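Membrane lipoprotein family protein (Aeropyrum pernix, PDB 4PEV) probably serves as the solute-binding component of an ABC transporter and holds adenosine in the cleft between its two lobes. Local coordinates at residues M99-Y112 against P125-Y138. Sequence-based numbering, arbitrary orientation.
Sequences MESVLDAASRSGEY and PLEKVAPRYPEQKY
Glu100 reaches from helix 99-108 into a hole formed by Pro125, Lys128, Val129 and Arg132 on the neighbouring helix. CB lies against CB of Pro125, and CG rests 3.9 Å from CG2 of Val129. The chain, extended beyond CG, then carries the carboxylate past the aliphatic part of Lys128, to end with OE1 2.8 Å from Arg132 NH2. This salt bridge meets the edge of the guanidinium, but its hydrogen bond is weak, bent to 118°. The other terminal nitrogen of Arg132, NH1, forms a salt bridge with Asp104 OD2, modelled too close for its exact geometry to be trusted, so that one arginine links two acids a helical turn apart.

Val129 returns the knob, its side chain set among Glu100, Leu103, Asp104 and Ser107. Further along, the Tyr133 ring lies under Ser107, whose CB stands 3.7 Å from the ring centroid in a CH-pi contact, while Tyr133 OH donates a weak hydrogen bond to Asp104 OD1. Ser107 OG, beside its own backbone N (chi1 -50°), bonds back to Leu103 O; it accepts a hydrogen bond from Tyr138 OH, 2.8 Å from OG, and lies at the edge of the Tyr138 ring. Gln136 NE2 spans Tyr112 O (3.1 Å) and Lys137 O.

The helices run nearly parallel, crossing at -23°, as expected of successive beta-alpha units on one side of the parallel sheet, with Leu103 and Leu126 both packed on Leu117 of strand 114-118. The contact thus grades from ion pairs at its more exposed margin to apolar packing against the sheet, where Tyr138 OH donates to Ser107 OG, which in turn donates to Leu103 O.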
loop_
_atom_site.group_PDB
_atom_site.type_symbol
_atom_site.label_atom_id
_atom_site.label_comp_id
_atom_site.label_asym_id
_atom_site.label_seq_id
_atom_site.Cartn_x
_atom_site.Cartn_y
_atom_site.Cartn_z
HETATM N N MSE C 99 -2.191 9.402 -21.443
HETATM C CA MSE C 99 -1.894 8.011 -21.113
HETATM C C MSE C 99 -2.220 7.066 -22.218
HETATM O O MSE C 99 -1.423 6.187 -22.525
HETATM C CB MSE C 99 -2.672 7.591 -19.874
HETATM C CG MSE C 99 -2.069 8.236 -18.625
HETATM SE SE MSE C 99 -2.749 7.406 -16.965
HETATM C CE MSE C 99 -4.338 8.555 -16.749
ATOM N N GLU C 100 -3.388 7.244 -22.837
ATOM C CA GLU C 100 -3.854 6.313 -23.876
ATOM C C GLU C 100 -2.982 6.350 -25.128
ATOM O O GLU C 100 -2.653 5.301 -25.695
ATOM C CB GLU C 100 -5.309 6.587 -24.266
ATOM C CG GLU C 100 -5.946 5.445 -25.062
ATOM C CD GLU C 100 -7.238 5.838 -25.768
ATOM O OE1 GLU C 100 -7.659 5.097 -26.693
ATOM O OE2 GLU C 100 -7.835 6.879 -25.399
ATOM N N SER C 101 -2.629 7.557 -25.556
ATOM C CA SER C 101 -1.791 7.749 -26.727
ATOM C C SER C 101 -0.410 7.136 -26.570
ATOM O O SER C 101 0.153 6.563 -27.503
ATOM C CB SER C 101 -1.621 9.224 -26.999
ATOM O OG SER C 101 -0.830 9.362 -28.156
ATOM N N VAL C 102 0.126 7.288 -25.372
ATOM C CA VAL C 102 1.433 6.765 -24.995
ATOM C C VAL C 102 1.427 5.230 -24.927
ATOM O O VAL C 102 2.397 4.547 -25.335
ATOM C CB VAL C 102 1.845 7.418 -23.644
ATOM C CG1 VAL C 102 2.722 6.524 -22.793
ATOM C CG2 VAL C 102 2.516 8.744 -23.915
ATOM N N LEU C 103 0.336 4.687 -24.395
ATOM C CA LEU C 103 0.177 3.242 -24.305
ATOM C C LEU C 103 -0.012 2.638 -25.693
ATOM O O LEU C 103 0.498 1.562 -25.990
ATOM C CB LEU C 103 -1.007 2.913 -23.405
ATOM C CG LEU C 103 -1.342 1.437 -23.199
ATOM C CD1 LEU C 103 -0.109 0.644 -22.811
ATOM C CD2 LEU C 103 -2.421 1.316 -22.151
ATOM N N ASP C 104 -0.730 3.364 -26.543
ATOM C CA ASP C 104 -0.997 2.948 -27.923
ATOM C C ASP C 104 0.284 2.931 -28.768
ATOM O O ASP C 104 0.531 1.986 -29.506
ATOM C CB ASP C 104 -2.075 3.872 -28.537
ATOM C CG ASP C 104 -2.647 3.334 -29.839
ATOM O OD1 ASP C 104 -2.092 3.667 -30.911
ATOM O OD2 ASP C 104 -3.656 2.589 -29.797
ATOM N N ALA C 105 1.104 3.969 -28.615
ATOM C CA ALA C 105 2.358 4.099 -29.360
ATOM C C ALA C 105 3.409 3.076 -28.959
ATOM O O ALA C 105 4.179 2.633 -29.799
ATOM C CB ALA C 105 2.924 5.507 -29.195
ATOM N N ALA C 106 3.458 2.721 -27.680
ATOM C CA ALA C 106 4.391 1.705 -27.220
ATOM C C ALA C 106 4.007 0.306 -27.710
ATOM O O ALA C 106 4.874 -0.535 -27.971
ATOM C CB ALA C 106 4.478 1.734 -25.703
ATOM N N SER C 107 2.707 0.054 -27.814
ATOM C CA SER C 107 2.212 -1.209 -28.333
ATOM C C SER C 107 2.492 -1.277 -29.839
ATOM O O SER C 107 3.021 -2.266 -30.357
ATOM C CB SER C 107 0.708 -1.317 -28.073
ATOM O OG SER C 107 0.399 -1.038 -26.714
ATOM N N ARG C 108 2.132 -0.193 -30.517
ATOM C CA ARG C 108 2.472 0.065 -31.917
ATOM C C ARG C 108 3.962 -0.153 -32.262
ATOM O O ARG C 108 4.277 -0.531 -33.381
ATOM C CB ARG C 108 2.084 1.525 -32.235
ATOM C CG ARG C 108 2.143 1.936 -33.690
ATOM C CD ARG C 108 0.954 1.393 -34.454
ATOM N NE ARG C 108 1.259 1.202 -35.873
ATOM C CZ ARG C 108 0.411 0.679 -36.758
ATOM N NH1 ARG C 108 -0.813 0.292 -36.380
ATOM N NH2 ARG C 108 0.784 0.545 -38.028
ATOM N N SER C 109 4.870 0.099 -31.320
ATOM C CA SER C 109 6.305 0.095 -31.614
ATOM C C SER C 109 6.923 -1.293 -31.808
ATOM O O SER C 109 8.036 -1.421 -32.333
ATOM C CB SER C 109 7.070 0.830 -30.509
ATOM O OG SER C 109 7.160 0.063 -29.314
ATOM N N GLY C 110 6.228 -2.325 -31.354
ATOM C CA GLY C 110 6.757 -3.681 -31.413
ATOM C C GLY C 110 8.056 -3.940 -30.672
ATOM O O GLY C 110 8.649 -4.989 -30.867
ATOM N N GLU C 111 8.482 -3.016 -29.807
ATOM C CA GLU C 111 9.800 -3.102 -29.131
ATOM C C GLU C 111 9.770 -3.877 -27.819
ATOM O O GLU C 111 10.825 -4.278 -27.311
ATOM C CB GLU C 111 10.345 -1.718 -28.772
ATOM C CG GLU C 111 10.428 -0.675 -29.862
ATOM C CD GLU C 111 11.000 0.625 -29.319
ATOM O OE1 GLU C 111 12.166 0.597 -28.876
ATOM O OE2 GLU C 111 10.300 1.669 -29.317
ATOM N N TYR C 112 8.577 -4.046 -27.253
ATOM C CA TYR C 112 8.432 -4.622 -25.926
ATOM C C TYR C 112 7.663 -5.937 -25.931
ATOM O O TYR C 112 6.514 -6.005 -26.355
ATOM C CB TYR C 112 7.753 -3.622 -24.989
ATOM C CG TYR C 112 8.498 -2.339 -24.935
ATOM C CD1 TYR C 112 9.689 -2.245 -24.248
ATOM C CD2 TYR C 112 8.034 -1.228 -25.598
ATOM C CE1 TYR C 112 10.411 -1.067 -24.229
ATOM C CE2 TYR C 112 8.728 -0.042 -25.577
ATOM C CZ TYR C 112 9.912 0.031 -24.890
ATOM O OH TYR C 112 10.594 1.213 -24.871
ATOM N N PRO C 125 -7.576 3.246 -19.990
ATOM C CA PRO C 125 -6.901 3.245 -21.278
ATOM C C PRO C 125 -6.575 1.864 -21.828
ATOM O O PRO C 125 -6.581 1.682 -23.039
ATOM C CB PRO C 125 -5.604 4.006 -20.989
ATOM C CG PRO C 125 -5.936 4.889 -19.856
ATOM C CD PRO C 125 -6.815 4.036 -19.007
ATOM N N LEU C 126 -6.274 0.914 -20.952
ATOM C CA LEU C 126 -5.922 -0.449 -21.382
ATOM C C LEU C 126 -7.117 -1.209 -21.959
ATOM O O LEU C 126 -6.974 -1.919 -22.949
ATOM C CB LEU C 126 -5.326 -1.248 -20.220
ATOM C CG LEU C 126 -4.908 -2.672 -20.557
ATOM C CD1 LEU C 126 -3.716 -2.681 -21.494
ATOM C CD2 LEU C 126 -4.558 -3.412 -19.286
ATOM N N GLU C 127 -8.278 -1.068 -21.319
ATOM C CA GLU C 127 -9.534 -1.677 -21.791
ATOM C C GLU C 127 -9.777 -1.352 -23.271
ATOM O O GLU C 127 -10.295 -2.173 -24.015
ATOM C CB GLU C 127 -10.729 -1.207 -20.920
ATOM C CG GLU C 127 -10.896 -1.973 -19.595
ATOM C CD GLU C 127 -11.857 -1.323 -18.583
ATOM O OE1 GLU C 127 -12.043 -1.919 -17.501
ATOM O OE2 GLU C 127 -12.424 -0.227 -18.829
ATOM N N LYS C 128 -9.368 -0.155 -23.674
ATOM C CA LYS C 128 -9.464 0.320 -25.048
ATOM C C LYS C 128 -8.329 -0.176 -25.946
ATOM O O LYS C 128 -8.571 -0.563 -27.094
ATOM C CB LYS C 128 -9.454 1.850 -25.048
ATOM C CG LYS C 128 -10.614 2.453 -24.277
ATOM C CD LYS C 128 -10.561 3.972 -24.249
ATOM C CE LYS C 128 -11.960 4.567 -24.141
ATOM N NZ LYS C 128 -11.952 5.720 -23.201
ATOM N N VAL C 129 -7.098 -0.151 -25.430
ATOM C CA VAL C 129 -5.903 -0.404 -26.243
ATOM C C VAL C 129 -5.617 -1.895 -26.479
ATOM O O VAL C 129 -5.252 -2.296 -27.599
ATOM C CB VAL C 129 -4.661 0.265 -25.619
ATOM C CG1 VAL C 129 -3.386 -0.185 -26.319
ATOM C CG2 VAL C 129 -4.781 1.779 -25.675
ATOM N N ALA C 130 -5.773 -2.697 -25.423
ATOM C CA ALA C 130 -5.473 -4.119 -25.457
ATOM C C ALA C 130 -6.104 -4.870 -26.621
ATOM O O ALA C 130 -5.418 -5.669 -27.256
ATOM C CB ALA C 130 -5.863 -4.768 -24.149
ATOM N N PRO C 131 -7.406 -4.649 -26.904
ATOM C CA PRO C 131 -7.973 -5.403 -28.039
ATOM C C PRO C 131 -7.425 -5.001 -29.424
ATOM O O PRO C 131 -7.340 -5.861 -30.287
ATOM C CB PRO C 131 -9.484 -5.146 -27.922
ATOM C CG PRO C 131 -9.592 -3.871 -27.163
ATOM C CD PRO C 131 -8.453 -3.901 -26.184
ATOM N N ARG C 132 -7.047 -3.735 -29.626
ATOM C CA ARG C 132 -6.322 -3.320 -30.851
ATOM C C ARG C 132 -4.954 -3.995 -31.111
ATOM O O ARG C 132 -4.508 -4.011 -32.241
ATOM C CB ARG C 132 -6.051 -1.819 -30.856
ATOM C CG ARG C 132 -7.268 -0.932 -30.789
ATOM C CD ARG C 132 -6.849 0.498 -31.047
ATOM N NE ARG C 132 -7.451 1.406 -30.081
ATOM C CZ ARG C 132 -6.999 2.631 -29.798
ATOM N NH1 ARG C 132 -5.925 3.125 -30.408
ATOM N NH2 ARG C 132 -7.627 3.376 -28.887
ATOM N N TYR C 133 -4.261 -4.491 -30.086
ATOM C CA TYR C 133 -2.944 -5.143 -30.290
ATOM C C TYR C 133 -2.918 -6.508 -29.627
ATOM O O TYR C 133 -2.232 -6.697 -28.632
ATOM C CB TYR C 133 -1.812 -4.284 -29.726
ATOM C CG TYR C 133 -1.789 -2.880 -30.268
ATOM C CD1 TYR C 133 -1.123 -2.586 -31.437
ATOM C CD2 TYR C 133 -2.426 -1.852 -29.603
ATOM C CE1 TYR C 133 -1.099 -1.309 -31.944
ATOM C CE2 TYR C 133 -2.407 -0.566 -30.097
ATOM C CZ TYR C 133 -1.738 -0.305 -31.269
ATOM O OH TYR C 133 -1.704 0.959 -31.781
ATOM N N PRO C 134 -3.664 -7.474 -30.177
ATOM C CA PRO C 134 -3.907 -8.701 -29.407
ATOM C C PRO C 134 -2.656 -9.561 -29.178
ATOM O O PRO C 134 -2.679 -10.453 -28.321
ATOM C CB PRO C 134 -4.954 -9.463 -30.248
ATOM C CG PRO C 134 -5.355 -8.549 -31.356
ATOM C CD PRO C 134 -4.279 -7.525 -31.513
ATOM N N GLU C 135 -1.596 -9.299 -29.940
ATOM C CA GLU C 135 -0.339 -10.026 -29.809
ATOM C C GLU C 135 0.680 -9.303 -28.906
ATOM O O GLU C 135 1.759 -9.822 -28.633
ATOM C CB GLU C 135 0.232 -10.294 -31.207
ATOM C CG GLU C 135 -0.594 -11.306 -32.005
ATOM C CD GLU C 135 -0.029 -11.593 -33.403
ATOM O OE1 GLU C 135 1.139 -11.222 -33.694
ATOM O OE2 GLU C 135 -0.762 -12.198 -34.224
ATOM N N GLN C 136 0.324 -8.111 -28.440
ATOM C CA GLN C 136 1.095 -7.402 -27.426
ATOM C C GLN C 136 0.640 -7.889 -26.067
ATOM O O GLN C 136 -0.553 -7.793 -25.772
ATOM C CB GLN C 136 0.847 -5.885 -27.517
ATOM C CG GLN C 136 1.559 -5.039 -26.478
ATOM C CD GLN C 136 3.052 -5.258 -26.516
ATOM O OE1 GLN C 136 3.676 -5.041 -27.543
ATOM N NE2 GLN C 136 3.630 -5.714 -25.406
ATOM N N LYS C 137 1.583 -8.376 -25.248
ATOM C CA LYS C 137 1.290 -8.793 -23.872
ATOM C C LYS C 137 1.413 -7.638 -22.892
ATOM O O LYS C 137 2.339 -6.838 -22.990
ATOM C CB LYS C 137 2.234 -9.887 -23.410
ATOM C CG LYS C 137 2.517 -10.938 -24.450
ATOM C CD LYS C 137 2.963 -12.237 -23.800
ATOM C CE LYS C 137 3.764 -13.094 -24.769
ATOM N NZ LYS C 137 5.078 -12.463 -25.093
ATOM N N TYR C 138 0.483 -7.597 -21.931
ATOM C CA TYR C 138 0.396 -6.548 -20.917
ATOM C C TYR C 138 0.287 -7.154 -19.531
ATOM O O TYR C 138 -0.399 -8.149 -19.356
ATOM C CB TYR C 138 -0.855 -5.718 -21.128
ATOM C CG TYR C 138 -0.956 -5.029 -22.468
ATOM C CD1 TYR C 138 -0.364 -3.799 -22.683
ATOM C CD2 TYR C 138 -1.674 -5.596 -23.511
ATOM C CE1 TYR C 138 -0.466 -3.166 -23.898
ATOM C CE2 TYR C 138 -1.796 -4.964 -24.727
ATOM C CZ TYR C 138 -1.187 -3.756 -24.913
ATOM O OH TYR C 138 -1.294 -3.124 -26.120
#